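Local coordinates for proteasome activator protein PA26 (Trypanosoma brucei, PDB 1YAR) that probably docks as a heptameric ring on the end of the 20S proteasome and opens its gate, activating peptide hydrolysis independently of ATP, at residues 32-37 with 88-93. Residues are numbered along the deposited sequence; the frame is centred on the assembly and turned at random.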
loop_
_atom_site.group_PDB
_atom_site.type_symbol
_atom_site.label_atom_id
_atom_site.label_comp_id
_atom_site.label_asym_id
_atom_site.label_seq_id
_atom_site.Cartn_x
_atom_site.Cartn_y
_atom_site.Cartn_z
ATOM N N GLU O 32 60.919 -64.199 -55.873
ATOM C CA GLU O 32 60.541 -65.603 -55.987
ATOM C C GLU O 32 61.755 -66.495 -56.271
ATOM O O GLU O 32 61.888 -67.555 -55.676
ATOM C CB GLU O 32 59.519 -65.796 -57.089
ATOM C CG GLU O 32 58.168 -65.192 -56.797
ATOM C CD GLU O 32 57.159 -65.570 -57.865
ATOM O OE1 GLU O 32 57.316 -65.126 -59.039
ATOM O OE2 GLU O 32 56.218 -66.314 -57.519
ATOM N N GLU O 33 62.611 -66.058 -57.187
ATOM C CA GLU O 33 63.848 -66.772 -57.532
ATOM C C GLU O 33 64.801 -66.863 -56.337
ATOM O O GLU O 33 65.356 -67.918 -56.059
ATOM C CB GLU O 33 64.528 -66.110 -58.744
ATOM C CG GLU O 33 65.896 -66.686 -59.146
ATOM C CD GLU O 33 65.897 -68.181 -59.415
ATOM O OE1 GLU O 33 64.835 -68.751 -59.782
ATOM O OE2 GLU O 33 66.977 -68.800 -59.250
ATOM N N TRP O 34 64.948 -65.758 -55.602
ATOM C CA TRP O 34 65.839 -65.724 -54.451
ATOM C C TRP O 34 65.355 -66.666 -53.367
ATOM O O TRP O 34 66.155 -67.341 -52.732
ATOM C CB TRP O 34 65.953 -64.291 -53.896
ATOM C CG TRP O 34 66.816 -63.387 -54.713
ATOM C CD1 TRP O 34 67.501 -63.702 -55.855
ATOM C CD2 TRP O 34 67.176 -62.026 -54.400
ATOM N NE1 TRP O 34 68.205 -62.608 -56.307
ATOM C CE2 TRP O 34 68.035 -61.568 -55.428
ATOM C CE3 TRP O 34 66.844 -61.139 -53.351
ATOM C CZ2 TRP O 34 68.576 -60.262 -55.447
ATOM C CZ3 TRP O 34 67.371 -59.833 -53.373
ATOM C CH2 TRP O 34 68.220 -59.409 -54.416
ATOM N N ALA O 35 64.039 -66.730 -53.176
ATOM C CA ALA O 35 63.470 -67.536 -52.103
ATOM C C ALA O 35 63.660 -69.022 -52.340
ATOM O O ALA O 35 63.644 -69.809 -51.393
ATOM C CB ALA O 35 61.994 -67.213 -51.907
ATOM N N ALA O 36 63.841 -69.384 -53.600
ATOM C CA ALA O 36 63.882 -70.782 -54.012
ATOM C C ALA O 36 65.278 -71.176 -54.494
ATOM O O ALA O 36 66.147 -71.534 -53.676
ATOM C CB ALA O 36 62.824 -71.042 -55.097
ATOM N N GLY O 37 65.494 -71.086 -55.808
ATOM C CA GLY O 37 66.742 -71.522 -56.439
ATOM C C GLY O 37 68.021 -70.845 -55.958
ATOM O O GLY O 37 69.064 -71.486 -55.867
ATOM N N TYR O 88 73.734 -59.832 -58.049
ATOM C CA TYR O 88 73.948 -58.399 -58.322
ATOM C C TYR O 88 72.977 -57.869 -59.389
ATOM O O TYR O 88 72.365 -56.825 -59.212
ATOM C CB TYR O 88 75.390 -58.126 -58.766
ATOM C CG TYR O 88 75.747 -56.660 -58.974
ATOM C CD1 TYR O 88 76.421 -55.949 -57.982
ATOM C CD2 TYR O 88 75.453 -55.994 -60.173
ATOM C CE1 TYR O 88 76.782 -54.624 -58.161
ATOM C CE2 TYR O 88 75.811 -54.648 -60.359
ATOM C CZ TYR O 88 76.479 -53.977 -59.339
ATOM O OH TYR O 88 76.861 -52.670 -59.484
ATOM N N CYS O 89 72.878 -58.574 -60.514
ATOM C CA CYS O 89 72.001 -58.123 -61.600
ATOM C C CYS O 89 70.511 -58.184 -61.212
ATOM O O CYS O 89 69.723 -57.323 -61.595
ATOM C CB CYS O 89 72.310 -58.891 -62.909
ATOM S SG CYS O 89 73.969 -58.539 -63.566
ATOM N N GLN O 90 70.131 -59.190 -60.438
ATOM C CA GLN O 90 68.770 -59.301 -59.926
ATOM C C GLN O 90 68.449 -58.160 -58.934
ATOM O O GLN O 90 67.367 -57.583 -58.980
ATOM C CB GLN O 90 68.585 -60.671 -59.288
ATOM C CG GLN O 90 68.434 -61.770 -60.385
ATOM C CD GLN O 90 68.826 -63.164 -59.940
ATOM O OE1 GLN O 90 69.241 -63.388 -58.798
ATOM N NE2 GLN O 90 68.704 -64.124 -60.872
ATOM N N ALA O 91 69.406 -57.832 -58.069
ATOM C CA ALA O 91 69.253 -56.679 -57.154
ATOM C C ALA O 91 69.026 -55.359 -57.909
ATOM O O ALA O 91 68.230 -54.517 -57.486
ATOM C CB ALA O 91 70.461 -56.563 -56.257
ATOM N N GLU O 92 69.728 -55.183 -59.033
ATOM C CA GLU O 92 69.594 -53.966 -59.834
ATOM C C GLU O 92 68.213 -53.835 -60.469
ATOM O O GLU O 92 67.719 -52.725 -60.644
ATOM C CB GLU O 92 70.688 -53.883 -60.897
ATOM C CG GLU O 92 72.093 -53.676 -60.330
ATOM C CD GLU O 92 72.358 -52.257 -59.853
ATOM O OE1 GLU O 92 71.596 -51.326 -60.188
ATOM O OE2 GLU O 92 73.357 -52.059 -59.129
ATOM N N THR O 93 67.590 -54.971 -60.804
ATOM C CA THR O 93 66.204 -54.978 -61.257
ATOM C C THR O 93 65.292 -54.432 -60.162
ATOM O O THR O 93 64.451 -53.572 -60.433
ATOM C CB THR O 93 65.807 -56.408 -61.666
ATOM O OG1 THR O 93 66.599 -56.781 -62.804
ATOM C CG2 THR O 93 64.351 -56.479 -62.142
#
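Trp34 reaches across from one helix to Gln90 on its antiparallel neighbour, and a single side-chain hydrogen bond joins them. The indole N-H of NE1 donates a hydrogen bond to Gln90 OE1 at 2.8 Å, with an N-H...O angle of 148°. The oxygen lies at the ring edge, almost in the indole plane, where the in-plane N-H can meet it, though the bond is somewhat bent. Relative to the amide, the donor is tilted well off the carbonyl plane, and ring and amide planes are turned 58° against each other. Gln90 sets CG beside its own backbone N and then runs out extended, which carries the amide alongside the indole, the two side chains pointing in opposite directions. Glutamine suits this place because its neutral carbonyl can satisfy the polar N-H of a buried tryptophan without bringing in a charge.

Van der Waals packing accompanies the bond. Gln90 CB rests 3.6 Å from Trp34 NE1, while the benzo end of the indole makes an apolar contact with the next residue, Trp34 CH2 lying 4.1 Å from Ala91 CB. The small methyl of Ala91 lets the broad ring come close to the backbone, with Trp34 CZ2 3.7 Å from Ala91 N. The large ring bridges helices whose local axes are 11.8 Å apart and whose N-to-C directions lie 148° apart, close to antiparallel. At the more exposed margin, Glu33 brings its aliphatic CG within 4.2 Å of Gln90 NE2, a loose contact; Glu33 as a whole is exposed, which suits a charged residue.

The contact joins helix 24-57 to helix 71-99 in the elongated helical bundle characteristic of PA28-type activator subunits. Trp34 also packs on Leu126 of helix 111-130 and on Val211 and Val214 of helix 183-226, so its indole touches three further helices, 71-99, 111-130 and 183-226.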